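Local structure of UDP-N-acetylglucosamine 4-epimerase (Bacillus cereus, 3M2P) at residues A[103-108]-A[156-161]; A[210-215]-A[272-277]. The protein probably interconverts UDP-N-acetylglucosamine and its 4-epimer, UDP-N-acetylgalactosamine, as a nucleotide-binding enzyme of the NAD(P)-dependent epimerase/dehydratase family. All coordinates share one frame; numbering follows the deposited sequence.

Interaction 1: residues A[103-108]-A[156-161]; sequences NIVYAS and KNLRFA
Phe-160 lays its ring beside Ala-107 and Ser-108, toward the C-terminal part of strand 103-109. Its CB sits 3.9 Å from Ser-108 O; further out, CD2 still lies near that carbonyl and begins to meet the methyl of Ala-107. The closest touch comes next, with CE2 3.5 Å from Ala-107 CB, and the methyl meets the ring at its edge, in plane. CG is beside the backbone N (chi1 -66°), a setting that swings the ring back over its own strand, where Leu-158 CB covers one face toward the rim. Helix 202-212 adds Ala-205 and Ser-208, and the side chain of Leu-14, which binds UDP in a structure of this protein though none is bound to this chain here, is about 4 Å from that of Phe-160. On the same side of the sheet, Val-105 CG1 meets Leu-158 CD1 at 3.6 Å.

The strands run parallel. Lys-156 N gives a nearly straight bond (176°) to Ile-104 O, and Tyr-106 N answers to Lys-156 O at 3.0 Å. Leu-158 N then reaches Tyr-106 O at 2.9 Å and Ser-108 N goes to Leu-158 O at 2.8 Å. A weak bond from Phe-160 N to Ser-108 O ends the series.

Tyr-106 and Asn-157 point to the other face, the amide ND2 3.2 Å from Tyr-106 CB with ring and amide planes 84° apart. The Tyr-106 hydroxyl is hydrogen-bonded to Lys-137 NZ on helix 132-150, within the beta-alpha-beta crossover joining these strands. Glu-141 of that helix takes both Ser-108 OG and the Arg-159 guanidinium. The chemistry is split: the face of Val-105, Ala-107 and Leu-158 is mostly apolar but starts with Lys-156, its NZ hydrogen-bonded to Gln-215 O, while the other carries buried polar groups that tie the crossover helix to the sheet.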
loop_
_atom_site.group_PDB
_atom_site.type_symbol
_atom_site.label_atom_id
_atom_site.label_comp_id
_atom_site.label_asym_id
_atom_site.label_seq_id
_atom_site.Cartn_x
_atom_site.Cartn_y
_atom_site.Cartn_z
ATOM N N ASN A 103 0.735 -4.124 -22.769
ATOM C CA ASN A 103 1.205 -2.737 -22.691
ATOM C C ASN A 103 0.234 -1.831 -21.934
ATOM O O ASN A 103 -0.648 -1.206 -22.530
ATOM C CB ASN A 103 1.470 -2.159 -24.079
ATOM C CG ASN A 103 2.340 -0.925 -24.027
ATOM O OD1 ASN A 103 2.496 -0.193 -25.015
ATOM N ND2 ASN A 103 2.926 -0.688 -22.864
ATOM N N ILE A 104 0.419 -1.752 -20.618
ATOM C CA ILE A 104 -0.497 -1.052 -19.731
ATOM C C ILE A 104 0.233 0.012 -18.923
ATOM O O ILE A 104 1.357 -0.201 -18.494
ATOM C CB ILE A 104 -1.129 -2.044 -18.752
ATOM C CG1 ILE A 104 -1.921 -3.102 -19.510
ATOM C CG2 ILE A 104 -2.016 -1.336 -17.750
ATOM C CD1 ILE A 104 -2.039 -4.385 -18.747
ATOM N N VAL A 105 -0.406 1.159 -18.720
ATOM C CA VAL A 105 0.121 2.202 -17.838
ATOM C C VAL A 105 -0.810 2.439 -16.653
ATOM O O VAL A 105 -2.004 2.643 -16.835
ATOM C CB VAL A 105 0.234 3.534 -18.574
ATOM C CG1 VAL A 105 0.443 4.661 -17.574
ATOM C CG2 VAL A 105 1.344 3.480 -19.613
ATOM N N TYR A 106 -0.275 2.418 -15.440
ATOM C CA TYR A 106 -1.094 2.697 -14.259
ATOM C C TYR A 106 -0.724 4.033 -13.663
ATOM O O TYR A 106 0.454 4.358 -13.582
ATOM C CB TYR A 106 -0.913 1.625 -13.182
ATOM C CG TYR A 106 -1.692 1.930 -11.924
ATOM C CD1 TYR A 106 -3.085 1.925 -11.934
ATOM C CD2 TYR A 106 -1.047 2.241 -10.737
ATOM C CE1 TYR A 106 -3.811 2.202 -10.803
ATOM C CE2 TYR A 106 -1.769 2.528 -9.597
ATOM C CZ TYR A 106 -3.154 2.501 -9.636
ATOM O OH TYR A 106 -3.892 2.784 -8.508
ATOM N N ALA A 107 -1.710 4.806 -13.221
ATOM C CA ALA A 107 -1.396 6.071 -12.568
ATOM C C ALA A 107 -1.282 5.895 -11.067
ATOM O O ALA A 107 -2.290 5.738 -10.376
ATOM C CB ALA A 107 -2.429 7.125 -12.903
ATOM N N SER A 108 -0.047 5.912 -10.571
ATOM C CA SER A 108 0.204 5.919 -9.135
ATOM C C SER A 108 0.526 7.346 -8.659
ATOM O O SER A 108 0.234 8.321 -9.364
ATOM C CB SER A 108 1.317 4.951 -8.768
ATOM O OG SER A 108 1.293 4.652 -7.389
ATOM N N LYS A 156 3.452 -0.683 -16.337
ATOM C CA LYS A 156 4.326 0.388 -15.892
ATOM C C LYS A 156 3.590 1.341 -14.945
ATOM O O LYS A 156 2.753 2.129 -15.381
ATOM C CB LYS A 156 4.849 1.161 -17.100
ATOM C CG LYS A 156 5.983 0.466 -17.831
ATOM C CD LYS A 156 5.973 0.791 -19.313
ATOM C CE LYS A 156 4.559 0.736 -19.843
ATOM N NZ LYS A 156 4.486 -0.151 -21.032
ATOM N N ASN A 157 3.909 1.255 -13.652
ATOM C CA ASN A 157 3.359 2.144 -12.634
ATOM C C ASN A 157 4.052 3.505 -12.623
ATOM O O ASN A 157 5.270 3.591 -12.458
ATOM C CB ASN A 157 3.509 1.506 -11.259
ATOM C CG ASN A 157 2.727 0.229 -11.126
ATOM O OD1 ASN A 157 3.201 -0.745 -10.546
ATOM N ND2 ASN A 157 1.518 0.224 -11.657
ATOM N N LEU A 158 3.271 4.566 -12.784
ATOM C CA LEU A 158 3.807 5.920 -12.822
ATOM C C LEU A 158 3.443 6.697 -11.564
ATOM O O LEU A 158 2.307 7.133 -11.416
ATOM C CB LEU A 158 3.242 6.667 -14.031
ATOM C CG LEU A 158 3.489 6.076 -15.414
ATOM C CD1 LEU A 158 2.911 6.977 -16.488
ATOM C CD2 LEU A 158 4.971 5.875 -15.616
ATOM N N ARG A 159 4.394 6.881 -10.661
ATOM C CA ARG A 159 4.140 7.710 -9.482
ATOM C C ARG A 159 4.202 9.217 -9.797
ATOM O O ARG A 159 5.239 9.850 -9.619
ATOM C CB ARG A 159 5.097 7.344 -8.348
ATOM C CG ARG A 159 4.886 5.947 -7.846
ATOM C CD ARG A 159 5.914 5.545 -6.829
ATOM N NE ARG A 159 5.571 4.263 -6.221
ATOM C CZ ARG A 159 6.442 3.469 -5.603
ATOM N NH1 ARG A 159 7.723 3.817 -5.514
ATOM N NH2 ARG A 159 6.038 2.324 -5.065
ATOM N N PHE A 160 3.080 9.774 -10.261
ATOM C CA PHE A 160 2.967 11.200 -10.577
ATOM C C PHE A 160 3.197 12.110 -9.381
ATOM O O PHE A 160 2.758 11.813 -8.274
ATOM C CB PHE A 160 1.589 11.520 -11.161
ATOM C CG PHE A 160 1.333 10.884 -12.486
ATOM C CD1 PHE A 160 2.126 11.189 -13.579
ATOM C CD2 PHE A 160 0.301 9.981 -12.643
ATOM C CE1 PHE A 160 1.904 10.605 -14.786
ATOM C CE2 PHE A 160 0.070 9.393 -13.851
ATOM C CZ PHE A 160 0.876 9.699 -14.924
ATOM N N ALA A 161 3.883 13.225 -9.619
ATOM C CA ALA A 161 3.990 14.288 -8.626
ATOM C C ALA A 161 2.648 15.005 -8.600
ATOM O O ALA A 161 1.711 14.574 -9.257
ATOM C CB ALA A 161 5.123 15.255 -8.973
#

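Interaction 2: residues A[210-215]-A[272-277]; sequences IYALKQ and ELLDFS
Tyr-211 turns the edge of its ring to the chain that leaves helix 268-273. Leu-274 O lies in the ring plane, 3.5 Å from CD2, consistent with a weak C-H...O contact, and Asp-275 O is an oblique neighbour of the same carbon. CG stands beside the backbone N (chi1 -81°), which carries the ring off helix 202-212 and alongside residues 274-276. One ring face has Lys-214 NZ above it, offset toward the rim, and Lys-207 makes a cation-pi contact with the ring.

Leu-274 comes in next to it, presenting CD2 to the methyl of Ala-212 at 3.7 Å. This is the apolar heart of the contact, and Leu-274 also touches Phe-222 of strand 220-224. Gln-215 completes the set: CG lies 4.3 Å from Leu-274 CD1, and the bend at chi2 (-59°) turns the amide so that NE2 meets a water.

No direct hydrogen bond crosses between the segments. The water does that work, donating to Tyr-211 O and to Leu-274 O, each at 3.0 Å, and accepting from Gln-215 NE2 at 3.1 Å. Two carbonyls and one amide are thus joined through a single solvent molecule.

Asp-275 is the first residue past helix 268-273 to leave helical geometry, and its positive phi (43°) turns the chain so that Phe-276 runs back along helix 202-212, against Lys-207 and Ser-208. The arrangement is that of two helix C-terminal ends meeting, water-bridged, at the flank of a Rossmann-type domain.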
loop_
_atom_site.group_PDB
_atom_site.type_symbol
_atom_site.label_atom_id
_atom_site.label_comp_id
_atom_site.label_asym_id
_atom_site.label_seq_id
_atom_site.Cartn_x
_atom_site.Cartn_y
_atom_site.Cartn_z
ATOM N N ILE A 210 2.538 8.778 -22.787
ATOM C CA ILE A 210 2.907 8.482 -24.154
ATOM C C ILE A 210 4.267 7.756 -24.236
ATOM O O ILE A 210 4.391 6.738 -24.919
ATOM C CB ILE A 210 2.895 9.779 -25.016
ATOM C CG1 ILE A 210 1.489 10.386 -25.044
ATOM C CG2 ILE A 210 3.389 9.516 -26.440
ATOM C CD1 ILE A 210 0.436 9.468 -25.627
ATOM N N TYR A 211 5.276 8.271 -23.535
ATOM C CA TYR A 211 6.630 7.718 -23.618
ATOM C C TYR A 211 6.768 6.363 -22.955
ATOM O O TYR A 211 7.620 5.565 -23.343
ATOM C CB TYR A 211 7.647 8.678 -23.012
ATOM C CG TYR A 211 8.034 9.773 -23.953
ATOM C CD1 TYR A 211 7.060 10.567 -24.545
ATOM C CD2 TYR A 211 9.366 10.020 -24.263
ATOM C CE1 TYR A 211 7.397 11.591 -25.416
ATOM C CE2 TYR A 211 9.718 11.045 -25.141
ATOM C CZ TYR A 211 8.723 11.826 -25.714
ATOM O OH TYR A 211 9.032 12.843 -26.585
ATOM N N ALA A 212 5.950 6.121 -21.937
ATOM C CA ALA A 212 5.951 4.845 -21.234
ATOM C C ALA A 212 5.217 3.830 -22.093
ATOM O O ALA A 212 5.513 2.639 -22.063
ATOM C CB ALA A 212 5.283 4.984 -19.862
ATOM N N LEU A 213 4.249 4.313 -22.862
ATOM C CA LEU A 213 3.511 3.450 -23.766
ATOM C C LEU A 213 4.407 3.023 -24.933
ATOM O O LEU A 213 4.047 2.139 -25.716
ATOM C CB LEU A 213 2.253 4.164 -24.269
ATOM C CG LEU A 213 1.016 4.059 -23.384
ATOM C CD1 LEU A 213 -0.059 5.022 -23.856
ATOM C CD2 LEU A 213 0.497 2.639 -23.354
ATOM N N LYS A 214 5.572 3.658 -25.035
ATOM C CA LYS A 214 6.542 3.354 -26.078
ATOM C C LYS A 214 7.343 2.118 -25.711
ATOM O O LYS A 214 7.757 1.362 -26.591
ATOM C CB LYS A 214 7.486 4.539 -26.301
ATOM C CG LYS A 214 6.867 5.654 -27.112
ATOM C CD LYS A 214 7.735 6.899 -27.188
ATOM C CE LYS A 214 7.104 7.874 -28.190
ATOM N NZ LYS A 214 7.460 9.311 -28.000
ATOM N N GLN A 215 7.568 1.920 -24.412
ATOM C CA GLN A 215 8.282 0.739 -23.938
ATOM C C GLN A 215 7.292 -0.385 -23.661
ATOM O O GLN A 215 7.102 -0.794 -22.516
ATOM C CB GLN A 215 9.103 1.047 -22.687
ATOM C CG GLN A 215 9.944 2.306 -22.783
ATOM C CD GLN A 215 10.931 2.282 -23.926
ATOM O OE1 GLN A 215 11.483 1.239 -24.264
ATOM N NE2 GLN A 215 11.164 3.437 -24.524
ATOM N N GLU A 272 16.240 8.164 -18.002
ATOM C CA GLU A 272 17.081 7.252 -18.771
ATOM C C GLU A 272 16.332 6.094 -19.457
ATOM O O GLU A 272 16.527 5.863 -20.654
ATOM C CB GLU A 272 18.207 6.703 -17.902
ATOM C CG GLU A 272 19.274 5.951 -18.702
ATOM C CD GLU A 272 19.875 4.807 -17.912
ATOM O OE1 GLU A 272 19.216 4.376 -16.931
ATOM O OE2 GLU A 272 20.990 4.347 -18.268
ATOM N N LEU A 273 15.492 5.368 -18.713
ATOM C CA LEU A 273 14.719 4.263 -19.295
ATOM C C LEU A 273 13.558 4.712 -20.171
ATOM O O LEU A 273 13.337 4.158 -21.249
ATOM C CB LEU A 273 14.195 3.292 -18.236
ATOM C CG LEU A 273 15.240 2.413 -17.552
ATOM C CD1 LEU A 273 16.612 2.617 -18.187
ATOM C CD2 LEU A 273 15.306 2.726 -16.078
ATOM N N LEU A 274 12.808 5.706 -19.717
ATOM C CA LEU A 274 11.682 6.190 -20.507
ATOM C C LEU A 274 12.086 7.329 -21.443
ATOM O O LEU A 274 11.246 7.849 -22.182
ATOM C CB LEU A 274 10.515 6.609 -19.605
ATOM C CG LEU A 274 9.414 5.577 -19.335
ATOM C CD1 LEU A 274 9.965 4.209 -18.938
ATOM C CD2 LEU A 274 8.456 6.090 -18.289
ATOM N N ASP A 275 13.369 7.692 -21.431
ATOM C CA ASP A 275 13.855 8.854 -22.180
ATOM C C ASP A 275 12.869 10.007 -21.993
ATOM O O ASP A 275 12.462 10.645 -22.959
ATOM C CB ASP A 275 14.023 8.549 -23.687
ATOM C CG ASP A 275 14.819 7.256 -23.971
ATOM O OD1 ASP A 275 16.010 7.160 -23.568
ATOM O OD2 ASP A 275 14.252 6.342 -24.626
ATOM N N PHE A 276 12.465 10.257 -20.749
ATOM C CA PHE A 276 11.412 11.240 -20.480
ATOM C C PHE A 276 11.880 12.506 -19.756
ATOM O O PHE A 276 12.599 12.446 -18.757
ATOM C CB PHE A 276 10.241 10.624 -19.700
ATOM C CG PHE A 276 9.306 11.656 -19.130
ATOM C CD1 PHE A 276 8.375 12.292 -19.942
ATOM C CD2 PHE A 276 9.384 12.030 -17.795
ATOM C CE1 PHE A 276 7.526 13.261 -19.430
ATOM C CE2 PHE A 276 8.532 12.997 -17.276
ATOM C CZ PHE A 276 7.607 13.612 -18.099
ATOM N N SER A 277 11.447 13.656 -20.252
ATOM C CA SER A 277 11.682 14.888 -19.539
ATOM C C SER A 277 10.498 15.809 -19.794
ATOM O O SER A 277 9.815 15.671 -20.806
ATOM C CB SER A 277 12.993 15.525 -19.993
ATOM O OG SER A 277 12.964 15.816 -21.386
HETATM O O HOH W 1 10.202 6.362 -24.556
#

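How the interactions relate
Interaction 1 lies buried among the parallel strands of the main sheet, while interaction 2 lies nearer the surface, partly buried. Their centres are 11 Å apart, and helix 202-212 serves both: one side packs on Leu-158 and Phe-160, and its C-terminal end receives residues 272-277. They touch directly where Lys-156 NZ reaches Gln-215 O at 3.1 Å, a probable hydrogen bond, and where Val-105 CG2 packs on Leu-213 CG at 3.8 Å. Direct backbone hydrogen bonds hold the strand pair. The helix ends instead rely on side-chain packing and a shared water, in keeping with their more solvent-accessible place.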